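PDB 7EHP: chitin oligosaccahride binding protein NagB1 from Paenibacillus sp. FPU-7, which binds chitin oligosaccharides such as N,N'-diacetylchitobiose as an extracellular solute-binding protein, probably handing them to a membrane transporter for uptake. Local coordinates for residues 121-126 against 238-243. Residues are numbered along the deposited sequence; the frame is centred on the assembly and turned at random.
Sequences GVFYNK and AMMFDG
The ring of F241 lies over the backbone of G121, whose CA stands 4.2 Å from the ring centroid in a CH-pi contact over the face. With CG anti to the backbone N (chi1 -169°), the phenyl swings back across the partner strand, and G121 O sits above the same ring, offset toward its rim. Replacing F241 by alanine is likely to strip the ring from over G121, remove the V122 CG2 contact and open a gap against M170, M171 and T174 of helix 165-180. At this end G121 and D242 hydrogen-bond both ways, D242 N reaching G121 O at 2.9 Å. F123 and M240 repeat the pattern, F123 N to M240 O being 2.8 Å, and N125 N donates to A238 O.

Tight packing continues on the face of V122, Y124, M239 and F241: the beta-branched V122 sets CG1 3.6 Å from M239 CB and 3.9 Å from M239 SD. Opposite, F123 CD1 and M240 CE meet loosely at 4.3 Å, F232 of helix 225-233 touching both side chains, but F123 CE1 packs 3.8 Å from D242 CB, ring and carboxylate planes 77° apart. The F123 ring turns its edge to M240 O. The contact fades at K126, partly exposed and touching nothing across the pair; K126 NZ donates a hydrogen bond to Y124 OH and forms a salt bridge with E340. The side chain of D242, held by Y225 and Q229, lies about 7 Å from a bound N-acetylglucosamine, placing this antiparallel strand pair near the ligand site of a periplasmic-binding-protein-like fold.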
ATOM      1  N   GLY A 121       9.102  -1.578  -1.784  1.00 16.13           N
ATOM      2  CA  GLY A 121      10.441  -1.606  -2.337  1.00 19.01           C
ATOM      3  C   GLY A 121      10.566  -2.796  -3.255  1.00 21.07           C
ATOM      4  O   GLY A 121       9.560  -3.273  -3.787  1.00 15.91           O
ATOM      5  N   VAL A 122      11.779  -3.309  -3.413  1.00 18.94           N
ATOM      6  CA  VAL A 122      12.077  -4.310  -4.423  1.00 16.21           C
ATOM      7  C   VAL A 122      12.253  -5.646  -3.728  1.00 19.23           C
ATOM      8  O   VAL A 122      13.200  -5.833  -2.953  1.00 17.70           O
ATOM      9  CB  VAL A 122      13.324  -3.932  -5.233  1.00 20.10           C
ATOM     10  CG1 VAL A 122      13.546  -4.922  -6.365  1.00 17.33           C
ATOM     11  CG2 VAL A 122      13.185  -2.500  -5.755  1.00 15.72           C
ATOM     12  N   PHE A 123      11.328  -6.570  -3.992  1.00 19.45           N
ATOM     13  CA  PHE A 123      11.570  -7.974  -3.715  1.00 16.00           C
ATOM     14  C   PHE A 123      12.547  -8.529  -4.741  1.00 19.76           C
ATOM     15  O   PHE A 123      12.502  -8.166  -5.922  1.00 18.43           O
ATOM     16  CB  PHE A 123      10.260  -8.763  -3.758  1.00 15.61           C
ATOM     17  CG  PHE A 123       9.305  -8.434  -2.618  1.00 17.07           C
ATOM     18  CD1 PHE A 123       8.533  -7.283  -2.660  1.00 14.69           C
ATOM     19  CD2 PHE A 123       9.180  -9.280  -1.525  1.00 19.95           C
ATOM     20  CE1 PHE A 123       7.665  -6.962  -1.639  1.00 18.76           C
ATOM     21  CE2 PHE A 123       8.298  -8.968  -0.489  1.00 20.14           C
ATOM     22  CZ  PHE A 123       7.539  -7.806  -0.565  1.00 17.01           C
ATOM     23  N   TYR A 124      13.425  -9.436  -4.317  1.00 16.97           N
ATOM     24  CA  TYR A 124      14.313 -10.017  -5.315  1.00 22.97           C
ATOM     25  C   TYR A 124      14.582 -11.482  -5.006  1.00 25.60           C
ATOM     26  O   TYR A 124      14.368 -11.965  -3.890  1.00 24.36           O
ATOM     27  CB  TYR A 124      15.621  -9.214  -5.433  1.00 16.73           C
ATOM     28  CG  TYR A 124      16.609  -9.416  -4.303  1.00 24.14           C
ATOM     29  CD1 TYR A 124      16.356  -8.905  -3.013  1.00 21.11           C
ATOM     30  CD2 TYR A 124      17.812 -10.084  -4.530  1.00 23.42           C
ATOM     31  CE1 TYR A 124      17.268  -9.086  -1.989  1.00 18.45           C
ATOM     32  CE2 TYR A 124      18.731 -10.266  -3.516  1.00 23.15           C
ATOM     33  CZ  TYR A 124      18.459  -9.769  -2.255  1.00 26.25           C
ATOM     34  OH  TYR A 124      19.392  -9.956  -1.267  1.00 30.39           O
ATOM     35  N   ASN A 125      15.034 -12.193  -6.032  1.00 22.63           N
ATOM     36  CA  ASN A 125      15.339 -13.612  -5.932  1.00 28.32           C
ATOM     37  C   ASN A 125      16.851 -13.759  -5.754  1.00 27.07           C
ATOM     38  O   ASN A 125      17.624 -13.520  -6.690  1.00 27.58           O
ATOM     39  CB  ASN A 125      14.826 -14.347  -7.169  1.00 19.87           C
ATOM     40  CG  ASN A 125      15.077 -15.840  -7.112  1.00 29.04           C
ATOM     41  OD1 ASN A 125      16.055 -16.288  -6.520  1.00 26.71           O
ATOM     42  ND2 ASN A 125      14.180 -16.623  -7.728  1.00 23.26           N
ATOM     43  N   LYS A 126      17.261 -14.170  -4.550  1.00 28.57           N
ATOM     44  CA  LYS A 126      18.680 -14.320  -4.232  1.00 25.42           C
ATOM     45  C   LYS A 126      19.353 -15.360  -5.117  1.00 30.83           C
ATOM     46  O   LYS A 126      20.550 -15.243  -5.413  1.00 30.45           O
ATOM     47  CB  LYS A 126      18.840 -14.707  -2.756  1.00 28.31           C
ATOM     48  CG  LYS A 126      18.592 -13.591  -1.731  1.00 23.19           C
ATOM     49  CD  LYS A 126      18.310 -14.209  -0.354  1.00 31.44           C
ATOM     50  CE  LYS A 126      18.793 -13.337   0.784  1.00 37.56           C
ATOM     51  NZ  LYS A 126      18.355 -11.938   0.633  1.00 40.38           N
ATOM     52  N   ALA A 238      13.446 -11.555 -11.847  1.00 17.73           N
ATOM     53  CA  ALA A 238      14.502 -11.355 -10.858  1.00 20.38           C
ATOM     54  C   ALA A 238      14.047 -10.463  -9.710  1.00 19.55           C
ATOM     55  O   ALA A 238      14.536 -10.599  -8.581  1.00 20.80           O
ATOM     56  CB  ALA A 238      15.742 -10.760 -11.539  1.00 20.91           C
ATOM     57  N   MET A 239      13.139  -9.531  -9.981  1.00 16.82           N
ATOM     58  CA  MET A 239      12.738  -8.524  -9.011  1.00 19.69           C
ATOM     59  C   MET A 239      11.253  -8.250  -9.190  1.00 19.29           C
ATOM     60  O   MET A 239      10.643  -8.608 -10.208  1.00 17.24           O
ATOM     61  CB  MET A 239      13.533  -7.214  -9.179  1.00 17.63           C
ATOM     62  CG  MET A 239      15.051  -7.363  -9.113  1.00 21.08           C
ATOM     63  SD  MET A 239      15.882  -5.782  -9.425  1.00 20.72           S
ATOM     64  CE  MET A 239      15.821  -5.823 -11.223  1.00 15.16           C
ATOM     65  N   MET A 240      10.684  -7.587  -8.188  1.00 20.48           N
ATOM     66  CA  MET A 240       9.297  -7.132  -8.207  1.00 15.06           C
ATOM     67  C   MET A 240       9.182  -5.984  -7.225  1.00 15.74           C
ATOM     68  O   MET A 240       9.430  -6.187  -6.032  1.00 16.73           O
ATOM     69  CB  MET A 240       8.346  -8.251  -7.791  1.00 17.94           C
ATOM     70  CG  MET A 240       6.905  -7.793  -7.638  1.00 16.02           C
ATOM     71  SD  MET A 240       5.832  -9.186  -7.270  1.00 17.41           S
ATOM     72  CE  MET A 240       6.120  -9.371  -5.500  1.00 19.21           C
ATOM     73  N   PHE A 241       8.781  -4.803  -7.698  1.00 11.97           N
ATOM     74  CA  PHE A 241       8.487  -3.702  -6.787  1.00 15.01           C
ATOM     75  C   PHE A 241       7.074  -3.889  -6.240  1.00 15.90           C
ATOM     76  O   PHE A 241       6.114  -4.008  -7.009  1.00 14.70           O
ATOM     77  CB  PHE A 241       8.624  -2.349  -7.500  1.00 12.63           C
ATOM     78  CG  PHE A 241       8.592  -1.160  -6.577  1.00 14.88           C
ATOM     79  CD1 PHE A 241       7.401  -0.713  -6.040  1.00 15.08           C
ATOM     80  CD2 PHE A 241       9.763  -0.476  -6.253  1.00 18.06           C
ATOM     81  CE1 PHE A 241       7.371   0.384  -5.177  1.00 14.60           C
ATOM     82  CE2 PHE A 241       9.736   0.637  -5.383  1.00 19.79           C
ATOM     83  CZ  PHE A 241       8.537   1.057  -4.846  1.00 17.37           C
ATOM     84  N   ASP A 242       6.938  -3.895  -4.917  1.00 15.08           N
ATOM     85  CA  ASP A 242       5.651  -4.194  -4.293  1.00 15.59           C
ATOM     86  C   ASP A 242       5.677  -3.736  -2.840  1.00 13.81           C
ATOM     87  O   ASP A 242       6.713  -3.325  -2.307  1.00 16.99           O
ATOM     88  CB  ASP A 242       5.332  -5.698  -4.390  1.00 15.75           C
ATOM     89  CG  ASP A 242       3.846  -5.976  -4.495  1.00 19.93           C
ATOM     90  OD1 ASP A 242       3.051  -5.094  -4.099  1.00 16.82           O
ATOM     91  OD2 ASP A 242       3.473  -7.075  -4.983  1.00 16.17           O
ATOM     92  N   GLY A 243       4.522  -3.811  -2.206  1.00 14.57           N
ATOM     93  CA  GLY A 243       4.419  -3.511  -0.797  1.00 16.85           C
ATOM     94  C   GLY A 243       4.691  -4.717   0.069  1.00 16.28           C
ATOM     95  O   GLY A 243       4.580  -5.858  -0.376  1.00 19.65           O
TER